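UDP-glucose:anthocyanidin 3-O-glucosyltransferase (Clitoria ternatea, PDB 4REL) is a plant enzyme of the UDP-glycosyltransferase family, with two Rossmann-like domains facing each other in the GT-B fold. Local coordinates at residues Gln5-Pro11 against Thr35-Gly41; Pro130-Pro136 against Ala206-Asn212; Val275-Glu281 against Arg362-Gly366. All blocks are in the same frame, centred on the assembly; numbering follows the deposited sequence.

Contact 1: Gln5-Pro11 against Thr35-Gly41; sequences QHVAIFP and TSFSFIG. With ACT (acetate ion), chain G.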
loop_
_atom_site.group_PDB
_atom_site.type_symbol
_atom_site.label_atom_id
_atom_site.label_comp_id
_atom_site.label_asym_id
_atom_site.label_seq_id
_atom_site.Cartn_x
_atom_site.Cartn_y
_atom_site.Cartn_z
ATOM N N GLN A 5 9.614 -20.346 20.598
ATOM C CA GLN A 5 9.211 -19.779 19.301
ATOM C C GLN A 5 9.658 -18.323 19.202
ATOM O O GLN A 5 9.414 -17.512 20.105
ATOM C CB GLN A 5 7.699 -19.882 19.080
ATOM C CG GLN A 5 7.148 -21.317 19.095
ATOM C CD GLN A 5 8.006 -22.280 18.298
ATOM O OE1 GLN A 5 8.861 -22.973 18.854
ATOM N NE2 GLN A 5 7.785 -22.330 16.991
ATOM N N HIS A 6 10.317 -17.991 18.100
ATOM C CA HIS A 6 10.931 -16.675 17.966
ATOM C C HIS A 6 10.911 -16.241 16.512
ATOM O O HIS A 6 11.655 -16.770 15.683
ATOM C CB HIS A 6 12.366 -16.706 18.503
ATOM C CG HIS A 6 13.103 -15.400 18.368
ATOM N ND1 HIS A 6 14.469 -15.306 18.506
ATOM C CD2 HIS A 6 12.653 -14.143 18.147
ATOM C CE1 HIS A 6 14.839 -14.041 18.341
ATOM N NE2 HIS A 6 13.757 -13.320 18.122
ATOM N N VAL A 7 10.066 -15.258 16.218
ATOM C CA VAL A 7 9.876 -14.788 14.857
ATOM C C VAL A 7 10.686 -13.508 14.662
ATOM O O VAL A 7 10.579 -12.561 15.452
ATOM C CB VAL A 7 8.387 -14.499 14.594
ATOM C CG1 VAL A 7 8.165 -14.048 13.158
ATOM C CG2 VAL A 7 7.564 -15.740 14.890
ATOM N N ALA A 8 11.520 -13.482 13.625
ATOM C CA ALA A 8 12.227 -12.258 13.276
ATOM C C ALA A 8 11.479 -11.635 12.125
ATOM O O ALA A 8 11.057 -12.342 11.208
ATOM C CB ALA A 8 13.659 -12.556 12.877
ATOM N N ILE A 9 11.320 -10.310 12.167
ATOM C CA ILE A 9 10.532 -9.604 11.171
ATOM C C ILE A 9 11.360 -8.515 10.518
ATOM O O ILE A 9 11.971 -7.694 11.213
ATOM C CB ILE A 9 9.267 -8.982 11.800
ATOM C CG1 ILE A 9 8.389 -10.079 12.426
ATOM C CG2 ILE A 9 8.464 -8.219 10.744
ATOM C CD1 ILE A 9 8.485 -10.142 13.942
ATOM N N PHE A 10 11.383 -8.522 9.183
ATOM C CA PHE A 10 12.099 -7.501 8.402
ATOM C C PHE A 10 11.144 -6.693 7.538
ATOM O O PHE A 10 10.773 -7.142 6.455
ATOM C CB PHE A 10 13.151 -8.148 7.479
ATOM C CG PHE A 10 14.234 -8.909 8.214
ATOM C CD1 PHE A 10 15.333 -8.245 8.747
ATOM C CD2 PHE A 10 14.156 -10.291 8.346
ATOM C CE1 PHE A 10 16.333 -8.945 9.421
ATOM C CE2 PHE A 10 15.148 -11.005 9.012
ATOM C CZ PHE A 10 16.245 -10.325 9.549
ATOM N N PRO A 11 10.759 -5.491 7.997
ATOM C CA PRO A 11 10.020 -4.614 7.082
ATOM C C PRO A 11 10.913 -4.131 5.956
ATOM O O PRO A 11 12.136 -4.118 6.101
ATOM C CB PRO A 11 9.673 -3.410 7.962
ATOM C CG PRO A 11 10.788 -3.384 8.998
ATOM C CD PRO A 11 11.015 -4.845 9.295
ATOM N N THR A 35 5.152 -16.231 22.456
ATOM C CA THR A 35 6.098 -16.262 21.344
ATOM C C THR A 35 6.784 -14.904 21.236
ATOM O O THR A 35 6.144 -13.874 21.444
ATOM C CB THR A 35 5.358 -16.569 20.033
ATOM O OG1 THR A 35 4.830 -17.901 20.095
ATOM C CG2 THR A 35 6.282 -16.456 18.831
ATOM N N SER A 36 8.084 -14.916 20.942
ATOM C CA SER A 36 8.867 -13.689 20.799
ATOM C C SER A 36 8.782 -13.184 19.376
ATOM O O SER A 36 8.926 -13.968 18.437
ATOM C CB SER A 36 10.338 -13.952 21.116
ATOM O OG SER A 36 10.480 -14.407 22.457
ATOM N N PHE A 37 8.573 -11.877 19.229
ATOM C CA PHE A 37 8.562 -11.230 17.921
ATOM C C PHE A 37 9.618 -10.131 17.911
ATOM O O PHE A 37 9.572 -9.196 18.712
ATOM C CB PHE A 37 7.168 -10.666 17.607
ATOM C CG PHE A 37 6.116 -11.737 17.434
ATOM C CD1 PHE A 37 5.770 -12.191 16.168
ATOM C CD2 PHE A 37 5.512 -12.326 18.539
ATOM C CE1 PHE A 37 4.812 -13.190 15.998
ATOM C CE2 PHE A 37 4.560 -13.332 18.377
ATOM C CZ PHE A 37 4.208 -13.759 17.104
ATOM N N SER A 38 10.579 -10.258 17.003
ATOM C CA SER A 38 11.703 -9.338 16.961
ATOM C C SER A 38 11.632 -8.538 15.671
ATOM O O SER A 38 11.855 -9.073 14.587
ATOM C CB SER A 38 13.022 -10.108 17.061
ATOM O OG SER A 38 13.177 -10.712 18.354
ATOM N N PHE A 39 11.311 -7.256 15.807
ATOM C CA PHE A 39 11.061 -6.367 14.672
ATOM C C PHE A 39 12.350 -5.611 14.362
ATOM O O PHE A 39 12.844 -4.836 15.181
ATOM C CB PHE A 39 9.930 -5.395 15.041
ATOM C CG PHE A 39 9.251 -4.757 13.865
ATOM C CD1 PHE A 39 8.094 -5.307 13.336
ATOM C CD2 PHE A 39 9.759 -3.598 13.298
ATOM C CE1 PHE A 39 7.448 -4.720 12.260
ATOM C CE2 PHE A 39 9.116 -2.999 12.215
ATOM C CZ PHE A 39 7.968 -3.560 11.699
ATOM N N ILE A 40 12.891 -5.831 13.171
ATOM C CA ILE A 40 14.233 -5.367 12.850
ATOM C C ILE A 40 14.152 -4.301 11.762
ATOM O O ILE A 40 13.890 -4.605 10.599
ATOM C CB ILE A 40 15.112 -6.540 12.364
ATOM C CG1 ILE A 40 15.181 -7.635 13.439
ATOM C CG2 ILE A 40 16.508 -6.053 11.995
ATOM C CD1 ILE A 40 15.736 -8.978 12.929
ATOM N N GLY A 41 14.365 -3.046 12.148
ATOM C CA GLY A 41 14.278 -1.941 11.202
ATOM C C GLY A 41 15.516 -1.072 11.240
ATOM O O GLY A 41 16.489 -1.407 11.916
HETATM C C ACT G . 8.243 -12.901 25.082
HETATM O O ACT G . 9.146 -12.896 24.215
HETATM O OXT ACT G . 8.221 -12.049 26.002
HETATM C CH3 ACT G . 7.253 -14.035 25.091
HETATM O O HOH W 1 14.354 -4.806 7.786
#
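T35 meets Q5 where the parallel strands 6-10 and 36-42 begin. The two strands and helix 18-31 form a beta-alpha-beta crossover of the N-terminal Rossmann-like sheet. The T35 methyl CG2 leans on the Q5 carbonyl oxygen. S36 bonds on both sides of H6: its N donates to Q5 O at 3.0 Å, and its O receives V7 N at 2.8 Å. F37 runs alongside V7, with F37 CD1 3.8 Å from V7 CB, and the I9 methyl CD1 comes to the edge of its ring. S38 continues the ladder to V7 and I9. S38 OG is 2.7 Å from H6 NE2, near the plane of the imidazole. H6 holds CG anti to its backbone N (chi1 178°), which brings the ring across to S38. Q106 O holds ND1, so the buried ring is tied at both nitrogens. F39 crosses I9 at about a right angle. Over one face of the F39 ring sits P11 CD, a CH-pi contact 4.3 Å from the centroid. I40 donates its N to I9 O and lies beside F10, with I40 CD1 3.6 Å from F10 CE1. Where the strands end, one water donates to both I40 O and P11 O, 2.9 Å from each.

Contact 2: Pro130-Pro136 against Ala206-Asn212; sequences PWIAFWP and AKAVVVN
V210 and A133 make the straightest bond of this parallel strand pair: V210 N reaches A133 O at 2.7 Å. V210 O in turn accepts W135 N at 2.8 Å. A133 N donates to A208 O at 3.0 Å. Both ends are less regular. K207 N reaches W131 O at 2.7 Å, but the bond is bent (136°). N212 N approaches W135 O tilted from the carbonyl plane. Beyond it, a water links P136 O to N212 ND2. I132, V210 and F134 pack on one face of the sheet, where I132 CG2 is 3.7 Å from V210 CG2. The F134 CG is anti to its backbone N (chi1 179°), and the ring extends toward N212. There F134 CZ lies 3.8 Å from N212 CG, with ring and amide planes 55° apart. Helices 18-31 and 431-445 cover this face. W131 sets its six-membered ring against A206, W131 CE3 to A206 CB 3.6 Å, and its NE1 bonds to S120. The W135 indole leads away from strand 208-211, and V138 O takes its NE1. The strands are thus joined through backbone polar groups, while the side chains between them add mainly apolar contact in the buried N-terminal sheet.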
loop_
_atom_site.group_PDB
_atom_site.type_symbol
_atom_site.label_atom_id
_atom_site.label_comp_id
_atom_site.label_asym_id
_atom_site.label_seq_id
_atom_site.Cartn_x
_atom_site.Cartn_y
_atom_site.Cartn_z
ATOM N N PRO A 130 11.565 -21.413 8.139
ATOM C CA PRO A 130 10.635 -20.954 7.103
ATOM C C PRO A 130 10.701 -19.451 6.848
ATOM O O PRO A 130 10.931 -18.653 7.770
ATOM C CB PRO A 130 9.260 -21.338 7.660
ATOM C CG PRO A 130 9.469 -21.634 9.115
ATOM C CD PRO A 130 10.878 -22.115 9.240
ATOM N N TRP A 131 10.495 -19.076 5.589
ATOM C CA TRP A 131 10.453 -17.679 5.194
ATOM C C TRP A 131 9.045 -17.337 4.726
ATOM O O TRP A 131 8.522 -17.934 3.776
ATOM C CB TRP A 131 11.443 -17.421 4.054
ATOM C CG TRP A 131 11.629 -15.962 3.711
ATOM C CD1 TRP A 131 12.183 -14.998 4.498
ATOM C CD2 TRP A 131 11.267 -15.318 2.479
ATOM N NE1 TRP A 131 12.189 -13.788 3.834
ATOM C CE2 TRP A 131 11.637 -13.963 2.590
ATOM C CE3 TRP A 131 10.679 -15.765 1.285
ATOM C CZ2 TRP A 131 11.428 -13.041 1.560
ATOM C CZ3 TRP A 131 10.481 -14.849 0.261
ATOM C CH2 TRP A 131 10.850 -13.504 0.406
ATOM N N ILE A 132 8.428 -16.383 5.409
ATOM C CA ILE A 132 7.064 -15.982 5.105
ATOM C C ILE A 132 7.128 -14.584 4.513
ATOM O O ILE A 132 7.606 -13.655 5.154
ATOM C CB ILE A 132 6.195 -15.978 6.371
ATOM C CG1 ILE A 132 6.109 -17.397 6.949
ATOM C CG2 ILE A 132 4.813 -15.417 6.068
ATOM C CD1 ILE A 132 5.382 -17.488 8.281
ATOM N N ALA A 133 6.674 -14.444 3.270
ATOM C CA ALA A 133 6.745 -13.160 2.580
ATOM C C ALA A 133 5.440 -12.384 2.751
ATOM O O ALA A 133 4.343 -12.947 2.613
ATOM C CB ALA A 133 7.075 -13.354 1.095
ATOM N N PHE A 134 5.564 -11.093 3.056
ATOM C CA PHE A 134 4.404 -10.231 3.288
ATOM C C PHE A 134 4.272 -9.286 2.094
ATOM O O PHE A 134 5.270 -8.713 1.636
ATOM C CB PHE A 134 4.611 -9.444 4.594
ATOM C CG PHE A 134 3.487 -8.482 4.936
ATOM C CD1 PHE A 134 2.226 -8.953 5.274
ATOM C CD2 PHE A 134 3.716 -7.103 4.955
ATOM C CE1 PHE A 134 1.203 -8.068 5.618
ATOM C CE2 PHE A 134 2.695 -6.206 5.299
ATOM C CZ PHE A 134 1.431 -6.702 5.629
ATOM N N TRP A 135 3.045 -9.122 1.602
ATOM C CA TRP A 135 2.775 -8.323 0.402
ATOM C C TRP A 135 1.782 -7.200 0.686
ATOM O O TRP A 135 0.564 -7.417 0.654
ATOM C CB TRP A 135 2.199 -9.232 -0.687
ATOM C CG TRP A 135 2.099 -8.569 -2.028
ATOM C CD1 TRP A 135 0.983 -8.031 -2.596
ATOM C CD2 TRP A 135 3.166 -8.374 -2.965
ATOM N NE1 TRP A 135 1.290 -7.510 -3.835
ATOM C CE2 TRP A 135 2.622 -7.719 -4.082
ATOM C CE3 TRP A 135 4.524 -8.706 -2.964
ATOM C CZ2 TRP A 135 3.397 -7.379 -5.198
ATOM C CZ3 TRP A 135 5.292 -8.365 -4.062
ATOM C CH2 TRP A 135 4.724 -7.704 -5.168
ATOM N N PRO A 136 2.292 -5.990 0.975
ATOM C CA PRO A 136 1.396 -4.877 1.296
ATOM C C PRO A 136 1.111 -3.989 0.079
ATOM O O PRO A 136 0.638 -2.868 0.230
ATOM C CB PRO A 136 2.200 -4.103 2.341
ATOM C CG PRO A 136 3.617 -4.243 1.843
ATOM C CD PRO A 136 3.688 -5.689 1.332
ATOM N N ALA A 206 9.061 -19.145 -0.586
ATOM C CA ALA A 206 8.444 -18.798 0.692
ATOM C C ALA A 206 7.539 -19.914 1.189
ATOM O O ALA A 206 6.790 -20.515 0.413
ATOM C CB ALA A 206 7.656 -17.507 0.576
ATOM N N LYS A 207 7.600 -20.181 2.492
ATOM C CA LYS A 207 6.698 -21.141 3.126
ATOM C C LYS A 207 5.245 -20.704 2.938
ATOM O O LYS A 207 4.348 -21.536 2.726
ATOM C CB LYS A 207 7.047 -21.252 4.614
ATOM C CG LYS A 207 6.104 -22.125 5.430
ATOM C CD LYS A 207 6.201 -23.591 5.055
ATOM C CE LYS A 207 5.464 -24.448 6.091
ATOM N NZ LYS A 207 5.648 -25.912 5.858
ATOM N N ALA A 208 5.022 -19.394 3.008
ATOM C CA ALA A 208 3.725 -18.803 2.705
ATOM C C ALA A 208 3.909 -17.363 2.241
ATOM O O ALA A 208 4.885 -16.697 2.614
ATOM C CB ALA A 208 2.806 -18.857 3.930
ATOM N N VAL A 209 2.987 -16.888 1.410
ATOM C CA VAL A 209 2.943 -15.483 1.053
ATOM C C VAL A 209 1.671 -14.924 1.678
ATOM O O VAL A 209 0.576 -15.465 1.468
ATOM C CB VAL A 209 2.929 -15.268 -0.483
ATOM C CG1 VAL A 209 2.717 -13.797 -0.810
ATOM C CG2 VAL A 209 4.233 -15.759 -1.104
ATOM N N VAL A 210 1.822 -13.868 2.473
ATOM C CA VAL A 210 0.692 -13.261 3.178
ATOM C C VAL A 210 0.305 -11.955 2.482
ATOM O O VAL A 210 1.113 -11.020 2.406
ATOM C CB VAL A 210 1.051 -12.983 4.649
ATOM C CG1 VAL A 210 -0.090 -12.231 5.351
ATOM C CG2 VAL A 210 1.319 -14.293 5.376
ATOM N N VAL A 211 -0.923 -11.902 1.961
ATOM C CA VAL A 211 -1.382 -10.734 1.219
ATOM C C VAL A 211 -2.228 -9.853 2.131
ATOM O O VAL A 211 -3.153 -10.332 2.782
ATOM C CB VAL A 211 -2.207 -11.124 -0.031
ATOM C CG1 VAL A 211 -2.709 -9.867 -0.735
ATOM C CG2 VAL A 211 -1.374 -11.963 -0.992
ATOM N N ASN A 212 -1.910 -8.561 2.152
ATOM C CA ASN A 212 -2.560 -7.591 3.028
ATOM C C ASN A 212 -3.820 -7.051 2.355
ATOM O O ASN A 212 -3.923 -5.860 2.073
ATOM C CB ASN A 212 -1.590 -6.429 3.281
ATOM C CG ASN A 212 -1.974 -5.590 4.483
ATOM O OD1 ASN A 212 -2.341 -6.124 5.536
ATOM N ND2 ASN A 212 -1.896 -4.263 4.333
HETATM O O HOH W 2 -1.406 -2.366 2.115
#

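Contact 3: Val275-Glu281 against Arg362-Gly366; sequences VSPPPQE and RPFFG. With KMP (3,5,7-trihydroxy-2-(4-hydroxyphenyl)-4H-chromen-4-one), chain B.
The R362 guanidinium has E281 at its edge and F364 on one face. F364 CE1 stands 3.2 Å above the guanidinium plane, over its centre. R362 CD lies over one face of the F364 ring, offset toward the rim. The E281 carboxylate is nearly coplanar with the guanidinium (9°) and forms a side-on, two-pronged salt bridge. R362 NH2 donates to E281 OE1 at 2.7 Å and R362 NE to E281 OE2 at 2.9 Å, each oxygen using its syn lone pair. R362 NH1 donates to P363 O at 2.7 Å, so all three nitrogens are engaged close to one plane and the rotation is fixed. E281 OE2 also accepts F390 N. P278 CD reaches F364 CE1 at 3.8 Å, with P277 CB farther from the same ring. With chi1 at 176° the F365 ring lies between V275 and the ligand. F365 CD1 touches V275 CG2 at 3.5 Å. Across the ring from CD1, the F365 edge meets the bound 3,5,7-trihydroxy-2-(4-hydroxyphenyl)-4H-chromen-4-one, F365 CE2 to ligand C19 3.2 Å. G366 CA lies 3.5 Å from ligand C6. The backbone N atoms of F364 and F365 both bond to Q368 OE1 in helix 368-378. Residues 275-281 follow strand 266-270 and open helix 279-292, with P278 as N-cap. Residues 362-366 leave strand 359-361 for helix 368-378, and strand 337-342 lies between the two strands.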
loop_
_atom_site.group_PDB
_atom_site.type_symbol
_atom_site.label_atom_id
_atom_site.label_comp_id
_atom_site.label_asym_id
_atom_site.label_seq_id
_atom_site.Cartn_x
_atom_site.Cartn_y
_atom_site.Cartn_z
ATOM N N VAL A 275 6.140 10.563 -4.505
ATOM C CA VAL A 275 6.581 11.270 -5.699
ATOM C C VAL A 275 5.892 12.629 -5.722
ATOM O O VAL A 275 4.699 12.725 -5.439
ATOM C CB VAL A 275 6.286 10.467 -6.990
ATOM C CG1 VAL A 275 6.561 11.301 -8.227
ATOM C CG2 VAL A 275 7.133 9.211 -7.024
ATOM N N SER A 276 6.654 13.680 -6.011
ATOM C CA SER A 276 6.082 15.012 -6.140
ATOM C C SER A 276 5.263 15.094 -7.421
ATOM O O SER A 276 5.741 14.726 -8.495
ATOM C CB SER A 276 7.182 16.075 -6.153
ATOM O OG SER A 276 6.632 17.378 -6.275
ATOM N N PRO A 277 4.018 15.568 -7.313
ATOM C CA PRO A 277 3.224 15.755 -8.526
ATOM C C PRO A 277 3.821 16.906 -9.316
ATOM O O PRO A 277 4.381 17.828 -8.708
ATOM C CB PRO A 277 1.853 16.148 -7.985
ATOM C CG PRO A 277 2.154 16.804 -6.675
ATOM C CD PRO A 277 3.328 16.061 -6.109
ATOM N N PRO A 278 3.738 16.846 -10.652
ATOM C CA PRO A 278 4.179 17.990 -11.453
ATOM C C PRO A 278 3.440 19.233 -10.985
ATOM O O PRO A 278 2.220 19.170 -10.800
ATOM C CB PRO A 278 3.726 17.618 -12.870
ATOM C CG PRO A 278 3.702 16.127 -12.878
ATOM C CD PRO A 278 3.272 15.720 -11.482
ATOM N N PRO A 279 4.158 20.347 -10.789
ATOM C CA PRO A 279 3.486 21.570 -10.338
ATOM C C PRO A 279 2.295 21.962 -11.211
ATOM O O PRO A 279 1.300 22.457 -10.687
ATOM C CB PRO A 279 4.590 22.637 -10.414
ATOM C CG PRO A 279 5.689 22.024 -11.235
ATOM C CD PRO A 279 5.602 20.551 -10.978
ATOM N N GLN A 280 2.382 21.731 -12.519
ATOM C CA GLN A 280 1.269 22.075 -13.396
ATOM C C GLN A 280 0.013 21.252 -13.083
ATOM O O GLN A 280 -1.105 21.716 -13.292
ATOM C CB GLN A 280 1.663 21.946 -14.878
ATOM C CG GLN A 280 2.097 20.548 -15.324
ATOM C CD GLN A 280 3.599 20.325 -15.217
ATOM O OE1 GLN A 280 4.263 20.853 -14.320
ATOM N NE2 GLN A 280 4.141 19.535 -16.138
ATOM N N GLU A 281 0.190 20.039 -12.571
ATOM C CA GLU A 281 -0.967 19.238 -12.171
ATOM C C GLU A 281 -1.541 19.690 -10.837
ATOM O O GLU A 281 -2.752 19.595 -10.614
ATOM C CB GLU A 281 -0.634 17.744 -12.152
ATOM C CG GLU A 281 -0.662 17.146 -13.531
ATOM C CD GLU A 281 -0.420 15.668 -13.535
ATOM O OE1 GLU A 281 0.670 15.258 -13.978
ATOM O OE2 GLU A 281 -1.321 14.910 -13.117
ATOM N N ARG A 362 -5.363 9.042 -10.397
ATOM C CA ARG A 362 -4.244 9.504 -11.207
ATOM C C ARG A 362 -3.003 8.788 -10.695
ATOM O O ARG A 362 -2.299 9.303 -9.828
ATOM C CB ARG A 362 -4.083 11.026 -11.086
ATOM C CG ARG A 362 -3.337 11.707 -12.249
ATOM C CD ARG A 362 -1.917 11.167 -12.395
ATOM N NE ARG A 362 -0.984 12.065 -13.068
ATOM C CZ ARG A 362 0.186 11.672 -13.563
ATOM N NH1 ARG A 362 0.557 10.399 -13.464
ATOM N NH2 ARG A 362 0.988 12.551 -14.152
ATOM N N PRO A 363 -2.718 7.602 -11.246
ATOM C CA PRO A 363 -1.551 6.844 -10.773
ATOM C C PRO A 363 -0.245 7.514 -11.210
ATOM O O PRO A 363 -0.155 7.999 -12.344
ATOM C CB PRO A 363 -1.730 5.468 -11.437
ATOM C CG PRO A 363 -2.605 5.716 -12.639
ATOM C CD PRO A 363 -3.457 6.920 -12.325
ATOM N N PHE A 364 0.746 7.542 -10.322
ATOM C CA PHE A 364 1.990 8.250 -10.594
ATOM C C PHE A 364 3.192 7.321 -10.700
ATOM O O PHE A 364 4.113 7.578 -11.469
ATOM C CB PHE A 364 2.273 9.282 -9.488
ATOM C CG PHE A 364 1.453 10.550 -9.598
ATOM C CD1 PHE A 364 1.809 11.549 -10.493
ATOM C CD2 PHE A 364 0.340 10.748 -8.790
ATOM C CE1 PHE A 364 1.063 12.720 -10.592
ATOM C CE2 PHE A 364 -0.411 11.916 -8.886
ATOM C CZ PHE A 364 -0.048 12.898 -9.790
ATOM N N PHE A 365 3.178 6.242 -9.926
ATOM C CA PHE A 365 4.408 5.547 -9.583
ATOM C C PHE A 365 4.142 4.073 -9.257
ATOM O O PHE A 365 3.070 3.733 -8.776
ATOM C CB PHE A 365 5.004 6.271 -8.366
ATOM C CG PHE A 365 6.228 5.635 -7.810
ATOM C CD1 PHE A 365 7.483 5.970 -8.299
ATOM C CD2 PHE A 365 6.136 4.723 -6.775
ATOM C CE1 PHE A 365 8.625 5.388 -7.778
ATOM C CE2 PHE A 365 7.268 4.132 -6.255
ATOM C CZ PHE A 365 8.517 4.465 -6.753
ATOM N N GLY A 366 5.117 3.203 -9.513
ATOM C CA GLY A 366 5.034 1.821 -9.060
ATOM C C GLY A 366 3.848 1.044 -9.596
ATOM O O GLY A 366 3.589 1.057 -10.804
HETATM C C1 KMP B . 6.199 -1.608 -8.133
HETATM C C2 KMP B . 5.609 -1.615 -6.881
HETATM C C3 KMP B . 6.124 -0.694 -5.844
HETATM C C4 KMP B . 7.245 0.208 -6.174
HETATM C C5 KMP B . 7.774 0.139 -7.457
HETATM C C6 KMP B . 7.260 -0.747 -8.408
HETATM C C9 KMP B . 5.529 -0.656 -4.488
HETATM C C10 KMP B . 6.108 0.295 -3.512
HETATM C C11 KMP B . 7.251 1.164 -3.945
HETATM C C14 KMP B . 7.893 2.154 -3.026
HETATM C C15 KMP B . 7.665 2.150 -1.651
HETATM C C16 KMP B . 8.277 3.086 -0.831
HETATM C C17 KMP B . 9.120 4.039 -1.379
HETATM C C18 KMP B . 9.357 4.050 -2.748
HETATM C C19 KMP B . 8.747 3.108 -3.565
HETATM O O12 KMP B . 7.746 1.077 -5.232
HETATM O O13 KMP B . 4.572 -1.410 -4.189
HETATM O O24 KMP B . 9.716 4.959 -0.569
HETATM O O27 KMP B . 5.565 0.346 -2.264
HETATM O O29 KMP B . 7.819 -0.772 -9.649
HETATM O O30 KMP B . 4.572 -2.449 -6.590
#

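Contacts 1 and 2 belong to the same seven-stranded parallel sheet, with strand 110-114 between their inner strands. Both are buried and rest on backbone ladders. Contact 2 is lined mainly by apolar side chains; contact 1 mixes these with H6, S36 and S38, and adds the H6-S38 bond. Helix 18-31 packs on each. Contact 1 closes one beta-alpha-beta unit, with 23 residues between its segments; 69 separate those of contact 2. Contact 3 lies across the chain's centre, about 35 Å from contact 1 and 30 Å from contact 2, centre to centre. Only partly buried, it joins a loop and the start of helix 279-292 to the loop after strand 359-361. It touches the ligand directly.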